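Side-chain contacts in phosphodiesterase (Pseudomonas aeruginosa, PDB 4G75), which is a colicin M-like bacteriocin that probably kills rival bacteria by degrading peptidoglycan precursors, as colicin M does, with a magnesium ion at its metal site: residues A60-A63 with Q64-N67; I179-L182 with T183-M187. All blocks are in the same frame, centred on the assembly; numbering follows the deposited sequence. Where two conformers were deposited one is given.

Interaction 1: residues A60-A63 with Q64-N67; sequences ALWA and QWAN
Gln-64 grips the carbonyl of Ala-60 twice, and its two donors come from opposite faces of that carbonyl plane. Gln-64 N lies 3.3 Å from Ala-60 O. With CG beside the backbone N (chi1 -66°) the side chain runs on extended, and Gln-64 NE2 meets Ala-60 O at 2.9 Å, well above the carbonyl plane, while the oxygen lies close to the plane of the amide. Gln-64 OE1 is taken by the backbone N of Leu-78, so in this conformer both ends of the amide are held.

Trp-65 has CG anti to its backbone N (chi1 -164°), which swings the indole beside Trp-62. Trp-62 CE3 and Trp-65 CE3 meet at 3.6 Å, and the six-membered rings are inclined at 62°.

Ala-66 N bonds to Trp-62 O at 2.7 Å, and Ala-66 CB touches Trp-62 NE1 at 3.6 Å. That NE1 hydrogen-bonds Glu-264. Asn-67, with positive phi, closes helix 55-65 in a Schellman motif.

The two indoles lie where helix 55-65 meets helices 81-102 and 255-264: Phe-85 and Ile-86 of helix 81-102 pack against Trp-62 and Trp-65 respectively, and Leu-261 of helix 255-264 also touches Trp-62.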
loop_
_atom_site.group_PDB
_atom_site.type_symbol
_atom_site.label_atom_id
_atom_site.label_comp_id
_atom_site.label_asym_id
_atom_site.label_seq_id
_atom_site.Cartn_x
_atom_site.Cartn_y
_atom_site.Cartn_z
ATOM N N ALA A 60 -7.891 -8.847 -13.656
ATOM C CA ALA A 60 -7.961 -9.497 -14.956
ATOM C C ALA A 60 -7.455 -10.933 -14.854
ATOM O O ALA A 60 -8.040 -11.845 -15.434
ATOM C CB ALA A 60 -7.170 -8.710 -15.991
ATOM N N LEU A 61 -6.369 -11.128 -14.116
ATOM C CA LEU A 61 -5.823 -12.460 -13.915
ATOM C C LEU A 61 -6.825 -13.327 -13.164
ATOM O O LEU A 61 -7.143 -14.437 -13.594
ATOM C CB LEU A 61 -4.506 -12.395 -13.133
ATOM C CG LEU A 61 -3.386 -11.667 -13.878
ATOM C CD1 LEU A 61 -2.144 -11.542 -13.014
ATOM C CD2 LEU A 61 -3.069 -12.386 -15.185
ATOM N N TRP A 62 -7.326 -12.812 -12.046
ATOM C CA TRP A 62 -8.254 -13.572 -11.215
ATOM C C TRP A 62 -9.533 -13.916 -11.959
ATOM O O TRP A 62 -10.019 -15.047 -11.877
ATOM C CB TRP A 62 -8.598 -12.826 -9.919
ATOM C CG TRP A 62 -9.404 -13.676 -8.981
ATOM C CD1 TRP A 62 -10.769 -13.725 -8.874
ATOM C CD2 TRP A 62 -8.894 -14.635 -8.046
ATOM N NE1 TRP A 62 -11.134 -14.642 -7.918
ATOM C CE2 TRP A 62 -10.003 -15.211 -7.392
ATOM C CE3 TRP A 62 -7.607 -15.049 -7.687
ATOM C CZ2 TRP A 62 -9.864 -16.182 -6.403
ATOM C CZ3 TRP A 62 -7.472 -16.016 -6.702
ATOM C CH2 TRP A 62 -8.596 -16.571 -6.074
ATOM N N ALA A 63 -10.086 -12.938 -12.668
ATOM C CA ALA A 63 -11.329 -13.151 -13.399
ATOM C C ALA A 63 -11.165 -14.320 -14.366
ATOM O O ALA A 63 -12.101 -15.090 -14.590
ATOM C CB ALA A 63 -11.750 -11.891 -14.137
ATOM N N GLN A 64 -9.978 -14.460 -14.940
ATOM C CA GLN A 64 -9.693 -15.592 -15.819
ATOM C C GLN A 64 -9.616 -16.877 -15.010
ATOM O O GLN A 64 -10.307 -17.856 -15.291
ATOM C CB GLN A 64 -8.371 -15.387 -16.556
ATOM C CG GLN A 64 -8.362 -14.235 -17.541
ATOM C CD GLN A 64 -6.968 -13.952 -18.064
ATOM O OE1 GLN A 64 -6.442 -14.689 -18.899
ATOM N NE2 GLN A 64 -6.359 -12.885 -17.570
ATOM N N TRP A 65 -8.752 -16.860 -13.999
ATOM C CA TRP A 65 -8.543 -18.001 -13.118
ATOM C C TRP A 65 -9.875 -18.546 -12.606
ATOM O O TRP A 65 -10.142 -19.747 -12.684
ATOM C CB TRP A 65 -7.687 -17.561 -11.934
ATOM C CG TRP A 65 -7.074 -18.659 -11.140
ATOM C CD1 TRP A 65 -7.313 -19.996 -11.254
ATOM C CD2 TRP A 65 -6.145 -18.507 -10.060
ATOM N NE1 TRP A 65 -6.566 -20.690 -10.330
ATOM C CE2 TRP A 65 -5.844 -19.798 -9.581
ATOM C CE3 TRP A 65 -5.525 -17.404 -9.462
ATOM C CZ2 TRP A 65 -4.956 -20.017 -8.530
ATOM C CZ3 TRP A 65 -4.648 -17.621 -8.419
ATOM C CH2 TRP A 65 -4.371 -18.918 -7.962
ATOM N N ALA A 66 -10.711 -17.652 -12.086
ATOM C CA ALA A 66 -11.953 -18.058 -11.428
ATOM C C ALA A 66 -13.155 -18.079 -12.371
ATOM O O ALA A 66 -14.283 -18.300 -11.932
ATOM C CB ALA A 66 -12.238 -17.168 -10.224
ATOM N N ASN A 67 -12.911 -17.845 -13.656
ATOM C CA ASN A 67 -13.975 -17.895 -14.656
ATOM C C ASN A 67 -15.145 -16.980 -14.323
ATOM O O ASN A 67 -16.301 -17.411 -14.297
ATOM C CB ASN A 67 -14.477 -19.328 -14.827
ATOM C CG ASN A 67 -13.395 -20.265 -15.313
ATOM O OD1 ASN A 67 -13.130 -21.299 -14.698
ATOM N ND2 ASN A 67 -12.752 -19.903 -16.418
#

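Interaction 2: residues I179-L182 with T183-M187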
loop_
_atom_site.group_PDB
_atom_site.type_symbol
_atom_site.label_atom_id
_atom_site.label_comp_id
_atom_site.label_asym_id
_atom_site.label_seq_id
_atom_site.Cartn_x
_atom_site.Cartn_y
_atom_site.Cartn_z
ATOM N N ILE A 179 -10.179 22.074 19.234
ATOM C CA ILE A 179 -10.895 23.319 19.497
ATOM C C ILE A 179 -11.556 23.248 20.872
ATOM O O ILE A 179 -11.504 24.202 21.641
ATOM C CB ILE A 179 -11.939 23.643 18.407
ATOM C CG1 ILE A 179 -11.264 23.777 17.044
ATOM C CG2 ILE A 179 -12.714 24.923 18.757
ATOM C CD1 ILE A 179 -12.235 23.806 15.877
ATOM N N GLY A 180 -12.157 22.102 21.181
ATOM C CA GLY A 180 -12.776 21.899 22.478
ATOM C C GLY A 180 -11.779 22.009 23.616
ATOM O O GLY A 180 -12.044 22.661 24.628
ATOM N N VAL A 181 -10.630 21.363 23.454
ATOM C CA VAL A 181 -9.582 21.406 24.468
ATOM C C VAL A 181 -9.060 22.826 24.644
ATOM O O VAL A 181 -8.796 23.273 25.759
ATOM C CB VAL A 181 -8.408 20.461 24.113
ATOM C CG1 VAL A 181 -7.189 20.776 24.962
ATOM C CG2 VAL A 181 -8.823 19.012 24.293
ATOM N N LEU A 182 -8.926 23.540 23.533
ATOM C CA LEU A 182 -8.411 24.901 23.557
ATOM C C LEU A 182 -9.318 25.829 24.360
ATOM O O LEU A 182 -8.846 26.725 25.063
ATOM C CB LEU A 182 -8.249 25.425 22.129
ATOM C CG LEU A 182 -7.658 26.823 21.974
ATOM C CD1 LEU A 182 -6.346 26.942 22.735
ATOM C CD2 LEU A 182 -7.461 27.137 20.500
ATOM N N THR A 183 -10.624 25.613 24.250
ATOM C CA THR A 183 -11.598 26.450 24.943
ATOM C C THR A 183 -11.832 26.007 26.383
ATOM O O THR A 183 -12.085 26.834 27.257
ATOM C CB THR A 183 -12.958 26.472 24.207
ATOM O OG1 THR A 183 -13.506 25.149 24.171
ATOM C CG2 THR A 183 -12.791 26.985 22.787
ATOM N N SER A 184 -11.743 24.703 26.628
ATOM C CA SER A 184 -12.114 24.148 27.926
ATOM C C SER A 184 -10.939 24.006 28.885
ATOM O O SER A 184 -11.125 23.678 30.058
ATOM C CB SER A 184 -12.797 22.791 27.753
ATOM O OG SER A 184 -11.857 21.786 27.403
ATOM N N SER A 185 -9.728 24.241 28.396
ATOM C CA SER A 185 -8.556 24.112 29.253
ATOM C C SER A 185 -8.350 25.338 30.141
ATOM O O SER A 185 -8.708 26.452 29.768
ATOM C CB SER A 185 -7.307 23.836 28.421
ATOM O OG SER A 185 -7.374 22.549 27.830
ATOM N N PRO A 186 -7.764 25.126 31.327
ATOM C CA PRO A 186 -7.477 26.194 32.287
ATOM C C PRO A 186 -6.415 27.140 31.749
ATOM O O PRO A 186 -5.752 26.824 30.760
ATOM C CB PRO A 186 -6.914 25.439 33.498
ATOM C CG PRO A 186 -7.257 24.006 33.282
ATOM C CD PRO A 186 -7.307 23.816 31.807
HETATM N N MSE A 187 -6.263 28.289 32.394
HETATM C CA MSE A 187 -5.164 29.198 32.108
HETATM C C MSE A 187 -3.871 28.481 32.471
HETATM O O MSE A 187 -3.883 27.564 33.291
HETATM C CB MSE A 187 -5.322 30.467 32.948
HETATM C CG MSE A 187 -4.757 31.735 32.332
HETATM SE SE MSE A 187 -5.680 32.296 30.703
HETATM C CE MSE A 187 -7.428 31.502 31.045
#
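Thr-183 and Ser-184 both place their hydroxyls between the backbone N and the carbonyl carbon (chi1 62° and 74°), which turns OG1 and OG back toward the carbonyl of Gly-180 one turn earlier. Ser-185 differs: its OG stands anti to the carbonyl carbon (chi1 -68°) and meets the carbonyl of Val-181.

Gly-180 O accepts three bonds, besides a weak one from Thr-183 N. Thr-183 OG1 donates to Gly-180 O at 2.9 Å, approaching well to the side of the C=O direction and tilted from the carbonyl plane. The main-chain N of Ser-184 supplies the ordinary helical bond, and Ser-184 OG adds a third to Gly-180 O from 2.9 Å, above the plane of the carbonyl. The better bond of Thr-183 N runs to Ile-179 O at 3.1 Å. The methyl of Thr-183 stands beside the backbone N, and Thr-183 CG2 lies 3.3 Å from Ile-179 O, while OG1 bonds to Gly-180 O.

At Ser-185, where the chain leaves helical geometry, the backbone bond to Val-181 O is weak and bent. Ser-185 OG adds a second, shorter bond to Val-181 O, at 2.6 Å. Val-181 CG1 rests against Ser-185 OG at 3.4 Å, so the bond has an apolar neighbour on one side. Hydroxyls thus share the carbonyls of Gly-180 and Val-181 with main-chain N-H groups.

Lys-224 NZ takes up the carbonyls of Leu-182 and Ser-185, which ties the end of helix 176-184 to strand 213-224. On the strands, Leu-222 receives both Leu-182 and Ser-185, while Val-181 touches Val-192 and Ser-185 touches Thr-190 of strand 188-199, the strand into which the chain then runs.

How the interactions relate
Both contacts are made at the C-terminal end of a helix, but of different helices on opposite sides of the chain's centre, with their nearest atoms about 44 Å apart. Interaction 1 is partly buried in the helical part of the protein, and aromatic side chains carry much of it, with a single glutamine amide supplementing the backbone bonds. Interaction 2 lies on the surface, over the antiparallel strands 188-199 and 213-224, and there small hydroxyls do that supplementing. The outside anchors differ too: a glutamate and a backbone N-H serve polar side-chain atoms at 60-67, whereas a lysine binds main-chain oxygens at 179-187. Neither contact adjoins the magnesium site.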